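Local coordinates for rhamnose ABC transporter, periplasmic rhamnose-binding protein (Kribbella flavida, PDB 4KVF), which probably binds a carbohydrate, presumably rhamnose, outside the membrane and delivers it to an ABC transporter for uptake, at residues L169-N174 with G205-Q210; K47-P52 with Y72-P77. All coordinates share one frame; numbering follows the deposited sequence.

Contact 1 (L169-N174 with G205-Q210); sequences LSATPN and GNDDDQ
Two backbone bonds join A171 and its neighbour to the turn that begins at G205: G205 N donates to S170 O at 3.0 Å, nearly straight at 164°, and N206 N reaches A171 O at 3.0 Å in the more bent bond of the pair; both donors lie above their carbonyl planes, N206 N much more so. S170 O has a further donor in a water that accepts from D207 N, so this carbonyl is tied to both ends of the peptide run 205-207. G205 opens a type I' turn closed by D208 N on G205 O. Strands 164-170 and 197-204 are parallel neighbours in a sheet of one lobe of the periplasmic binding protein fold, and the contact joins the loops at their C-terminal ends, where helix 209-222 is about to start with D208 as its N-cap. L169 swings CG anti to its amide nitrogen (chi1 174°), which carries CD1 to 3.8 Å from G205 N. A171 CB lies 3.5 Å from D207 OD1, while that carboxylate oxygen is hydrogen-bonded to T233. T172 crosses N206 at about a right angle, its CG2 methyl 3.7 Å from N206 CA. P173 CD also meets N206 OD1 at 3.9 Å.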
loop_
_atom_site.group_PDB
_atom_site.type_symbol
_atom_site.label_atom_id
_atom_site.label_comp_id
_atom_site.label_asym_id
_atom_site.label_seq_id
_atom_site.Cartn_x
_atom_site.Cartn_y
_atom_site.Cartn_z
ATOM N N LEU A 169 -1.177 6.087 -17.575
ATOM C CA LEU A 169 -0.043 5.252 -17.938
ATOM C C LEU A 169 0.043 4.131 -16.904
ATOM O O LEU A 169 0.412 4.348 -15.747
ATOM C CB LEU A 169 1.251 6.084 -17.988
ATOM C CG LEU A 169 2.573 5.341 -18.214
ATOM C CD1 LEU A 169 2.540 4.557 -19.516
ATOM C CD2 LEU A 169 3.751 6.319 -18.227
ATOM N N SER A 170 -0.365 2.934 -17.311
ATOM C CA SER A 170 -0.501 1.833 -16.372
ATOM C C SER A 170 0.708 0.909 -16.409
ATOM O O SER A 170 1.738 1.230 -17.012
ATOM C CB SER A 170 -1.788 1.047 -16.659
ATOM O OG SER A 170 -2.067 0.131 -15.608
ATOM N N ALA A 171 0.583 -0.225 -15.724
ATOM C CA ALA A 171 1.588 -1.277 -15.778
ATOM C C ALA A 171 1.265 -2.171 -16.973
ATOM O O ALA A 171 1.121 -1.672 -18.083
ATOM C CB ALA A 171 1.586 -2.070 -14.468
ATOM N N THR A 172 1.121 -3.477 -16.754
ATOM C CA THR A 172 0.787 -4.386 -17.850
ATOM C C THR A 172 -0.715 -4.430 -18.071
ATOM O O THR A 172 -1.475 -4.097 -17.162
ATOM C CB THR A 172 1.225 -5.811 -17.529
ATOM O OG1 THR A 172 0.541 -6.243 -16.345
ATOM C CG2 THR A 172 2.728 -5.875 -17.322
ATOM N N PRO A 173 -1.153 -4.865 -19.266
ATOM C CA PRO A 173 -2.598 -5.036 -19.493
ATOM C C PRO A 173 -3.306 -5.923 -18.466
ATOM O O PRO A 173 -4.449 -5.639 -18.112
ATOM C CB PRO A 173 -2.654 -5.672 -20.890
ATOM C CG PRO A 173 -1.458 -5.079 -21.594
ATOM C CD PRO A 173 -0.379 -5.008 -20.519
ATOM N N ASN A 174 -2.646 -6.973 -17.984
ATOM C CA ASN A 174 -3.281 -7.887 -17.032
ATOM C C ASN A 174 -2.991 -7.576 -15.561
ATOM O O ASN A 174 -3.305 -8.377 -14.692
ATOM C CB ASN A 174 -2.892 -9.345 -17.313
ATOM C CG ASN A 174 -3.317 -9.809 -18.683
ATOM O OD1 ASN A 174 -4.286 -9.303 -19.250
ATOM N ND2 ASN A 174 -2.593 -10.785 -19.227
ATOM N N GLY A 205 2.844 0.732 -19.702
ATOM C CA GLY A 205 4.290 0.812 -19.628
ATOM C C GLY A 205 4.923 -0.463 -19.093
ATOM O O GLY A 205 6.143 -0.591 -19.079
ATOM N N ASN A 206 4.080 -1.391 -18.639
ATOM C CA ASN A 206 4.520 -2.726 -18.218
ATOM C C ASN A 206 5.501 -2.741 -17.046
ATOM O O ASN A 206 6.301 -3.673 -16.923
ATOM C CB ASN A 206 5.139 -3.494 -19.394
ATOM C CG ASN A 206 4.123 -3.871 -20.462
ATOM O OD1 ASN A 206 3.112 -3.197 -20.649
ATOM N ND2 ASN A 206 4.400 -4.957 -21.175
ATOM N N ASP A 207 5.430 -1.730 -16.180
ATOM C CA ASP A 207 6.371 -1.587 -15.063
ATOM C C ASP A 207 7.831 -1.628 -15.512
ATOM O O ASP A 207 8.715 -2.015 -14.750
ATOM C CB ASP A 207 6.122 -2.642 -13.985
ATOM C CG ASP A 207 5.027 -2.244 -13.031
ATOM O OD1 ASP A 207 4.659 -1.050 -13.028
ATOM O OD2 ASP A 207 4.540 -3.119 -12.282
ATOM N N ASP A 208 8.062 -1.222 -16.755
ATOM C CA ASP A 208 9.396 -1.134 -17.331
ATOM C C ASP A 208 9.767 0.337 -17.541
ATOM O O ASP A 208 9.021 1.085 -18.174
ATOM C CB ASP A 208 9.436 -1.883 -18.660
ATOM C CG ASP A 208 10.781 -1.761 -19.353
ATOM O OD1 ASP A 208 11.813 -2.062 -18.715
ATOM O OD2 ASP A 208 10.807 -1.352 -20.532
ATOM N N ASP A 209 10.921 0.735 -17.005
ATOM C CA ASP A 209 11.387 2.128 -17.024
ATOM C C ASP A 209 11.383 2.723 -18.432
ATOM O O ASP A 209 10.756 3.756 -18.682
ATOM C CB ASP A 209 12.793 2.205 -16.405
ATOM C CG ASP A 209 13.214 3.626 -16.029
ATOM O OD1 ASP A 209 12.349 4.454 -15.677
ATOM O OD2 ASP A 209 14.433 3.907 -16.066
ATOM N N GLN A 210 12.067 2.051 -19.352
ATOM C CA GLN A 210 12.194 2.520 -20.730
ATOM C C GLN A 210 10.880 2.539 -21.514
ATOM O O GLN A 210 10.608 3.478 -22.273
ATOM C CB GLN A 210 13.240 1.687 -21.471
ATOM C CG GLN A 210 14.585 2.369 -21.600
ATOM C CD GLN A 210 14.592 3.427 -22.688
ATOM O OE1 GLN A 210 14.158 4.562 -22.475
ATOM N NE2 GLN A 210 15.078 3.056 -23.867
HETATM O O HOH W 1 4.530 1.001 -16.197
#

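Contact 2 (K47-P52 with Y72-P77); sequences KQLNNP and YKLVGP
L49 turns CG anti to its own carbonyl carbon (chi1 -74°) and L74 extends CG trans to its N (chi1 178°), and with these torsions the side chains run alongside, pointing opposite ways. The CD2 methyl of L49 sits 3.6 Å from L74 CG, with both methyls of L74 also in touch. The other branch of L49, CD1, lies over the backbone of G76, 3.2 Å from G76 O. Glycine suits that site: a side chain there would run into L49 CG, and the backbone angles alone would press it against the carbonyl of V75. L49 is held from the backbone too, its N donating to P77 O at 3.0 Å in an almost straight bond (172°), nearly along the C=O axis. The contact thus joins the loop after strand 41-45 to the end of its parallel neighbour 71-74, across the beta-alpha-beta crossover through helix 52-67. P77 rests CG against K47 O at 3.5 Å, and Y88 of helix 85-94 touches the same proline. An alanine in place of L49 would probably strip L74 of this apolar neighbour and open a gap beside G76. The one hydrogen bond between the segments is backbone to backbone; leucine packing and carbon-to-carbonyl contacts make up the rest, and no charged pair joins them.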
loop_
_atom_site.group_PDB
_atom_site.type_symbol
_atom_site.label_atom_id
_atom_site.label_comp_id
_atom_site.label_asym_id
_atom_site.label_seq_id
_atom_site.Cartn_x
_atom_site.Cartn_y
_atom_site.Cartn_z
ATOM N N LYS A 47 7.139 -10.295 2.183
ATOM C CA LYS A 47 7.323 -11.066 0.956
ATOM C C LYS A 47 8.799 -11.329 0.657
ATOM O O LYS A 47 9.171 -12.438 0.277
ATOM C CB LYS A 47 6.657 -10.359 -0.225
ATOM C CG LYS A 47 5.161 -10.189 -0.034
ATOM C CD LYS A 47 4.473 -9.792 -1.325
ATOM C CE LYS A 47 3.009 -10.176 -1.280
ATOM N NZ LYS A 47 2.278 -9.649 -2.468
ATOM N N GLN A 48 9.630 -10.303 0.825
ATOM C CA GLN A 48 11.075 -10.437 0.646
ATOM C C GLN A 48 11.836 -9.559 1.631
ATOM O O GLN A 48 11.521 -8.379 1.792
ATOM C CB GLN A 48 11.493 -10.076 -0.785
ATOM C CG GLN A 48 11.224 -11.155 -1.824
ATOM C CD GLN A 48 12.079 -10.997 -3.077
ATOM O OE1 GLN A 48 13.192 -10.471 -3.023
ATOM N NE2 GLN A 48 11.558 -11.457 -4.214
ATOM N N LEU A 49 12.837 -10.139 2.289
ATOM C CA LEU A 49 13.718 -9.376 3.167
ATOM C C LEU A 49 14.679 -8.519 2.348
ATOM O O LEU A 49 14.942 -8.813 1.180
ATOM C CB LEU A 49 14.526 -10.311 4.073
ATOM C CG LEU A 49 13.782 -10.978 5.229
ATOM C CD1 LEU A 49 14.730 -11.782 6.125
ATOM C CD2 LEU A 49 13.073 -9.907 6.016
ATOM N N ASN A 50 15.182 -7.453 2.966
ATOM C CA ASN A 50 16.312 -6.691 2.433
ATOM C C ASN A 50 16.082 -5.899 1.139
ATOM O O ASN A 50 16.870 -5.981 0.198
ATOM C CB ASN A 50 17.557 -7.582 2.319
ATOM C CG ASN A 50 18.027 -8.094 3.670
ATOM O OD1 ASN A 50 18.155 -9.305 3.882
ATOM N ND2 ASN A 50 18.279 -7.170 4.595
ATOM N N ASN A 51 14.995 -5.134 1.114
ATOM C CA ASN A 51 14.809 -4.054 0.148
ATOM C C ASN A 51 14.317 -2.832 0.923
ATOM O O ASN A 51 13.694 -2.997 1.976
ATOM C CB ASN A 51 13.827 -4.455 -0.955
ATOM C CG ASN A 51 12.458 -4.780 -0.426
ATOM O OD1 ASN A 51 11.658 -3.887 -0.155
ATOM N ND2 ASN A 51 12.169 -6.068 -0.291
ATOM N N PRO A 52 14.598 -1.612 0.424
ATOM C CA PRO A 52 14.329 -0.400 1.215
ATOM C C PRO A 52 12.876 -0.260 1.663
ATOM O O PRO A 52 12.632 0.094 2.817
ATOM C CB PRO A 52 14.718 0.740 0.263
ATOM C CG PRO A 52 15.713 0.133 -0.656
ATOM C CD PRO A 52 15.268 -1.292 -0.850
ATOM N N TYR A 72 10.354 -8.290 19.234
ATOM C CA TYR A 72 10.230 -8.245 17.768
ATOM C C TYR A 72 11.136 -9.272 17.077
ATOM O O TYR A 72 12.297 -9.428 17.443
ATOM C CB TYR A 72 10.560 -6.830 17.285
ATOM C CG TYR A 72 10.785 -6.660 15.797
ATOM C CD1 TYR A 72 9.719 -6.461 14.931
ATOM C CD2 TYR A 72 12.073 -6.635 15.270
ATOM C CE1 TYR A 72 9.926 -6.275 13.571
ATOM C CE2 TYR A 72 12.289 -6.447 13.914
ATOM C CZ TYR A 72 11.214 -6.268 13.073
ATOM O OH TYR A 72 11.438 -6.087 11.730
ATOM N N LYS A 73 10.597 -9.970 16.081
ATOM C CA LYS A 73 11.396 -10.871 15.263
ATOM C C LYS A 73 11.085 -10.651 13.778
ATOM O O LYS A 73 9.937 -10.404 13.405
ATOM C CB LYS A 73 11.128 -12.321 15.664
ATOM C CG LYS A 73 11.776 -13.353 14.767
ATOM C CD LYS A 73 11.636 -14.742 15.372
ATOM C CE LYS A 73 12.938 -15.220 15.996
ATOM N NZ LYS A 73 13.847 -15.883 15.011
ATOM N N LEU A 74 12.121 -10.715 12.948
ATOM C CA LEU A 74 11.970 -10.594 11.502
ATOM C C LEU A 74 12.553 -11.844 10.866
ATOM O O LEU A 74 13.702 -12.209 11.136
ATOM C CB LEU A 74 12.720 -9.356 10.987
ATOM C CG LEU A 74 12.728 -9.054 9.478
ATOM C CD1 LEU A 74 11.317 -8.755 8.959
ATOM C CD2 LEU A 74 13.672 -7.902 9.130
ATOM N N VAL A 75 11.755 -12.513 10.034
ATOM C CA VAL A 75 12.229 -13.655 9.260
ATOM C C VAL A 75 11.752 -13.498 7.818
ATOM O O VAL A 75 10.863 -12.697 7.537
ATOM C CB VAL A 75 11.701 -15.013 9.810
ATOM C CG1 VAL A 75 12.101 -15.221 11.285
ATOM C CG2 VAL A 75 10.199 -15.110 9.643
ATOM N N GLY A 76 12.333 -14.273 6.909
ATOM C CA GLY A 76 11.862 -14.278 5.537
ATOM C C GLY A 76 12.907 -14.648 4.505
ATOM O O GLY A 76 14.111 -14.646 4.787
ATOM N N PRO A 77 12.446 -14.984 3.293
ATOM C CA PRO A 77 13.339 -15.398 2.207
ATOM C C PRO A 77 14.065 -14.172 1.688
ATOM O O PRO A 77 13.559 -13.068 1.862
ATOM C CB PRO A 77 12.369 -15.933 1.148
ATOM C CG PRO A 77 11.141 -15.105 1.343
ATOM C CD PRO A 77 11.042 -14.865 2.849
#

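From the N terminus, strand 41-45 runs into the loop 47-52, which leads to helix 52-67; the chain then returns through strand 71-74, and contact 2 closes this beta-alpha-beta unit, joining the loops after the two neighbouring strands. Several strands and helices later, contact 1 does the same for strand 164-170, helix 176-189 and strand 197-204, in the other parallel sheet. The contacts follow in series, neither nesting nor crossing. Both lie at the C-terminal ends of their strands, one in each sheet, with centres 27 Å apart and nearest atoms about 12 Å apart, so they do not touch. Each ties an edge strand to its neighbour within its own sheet.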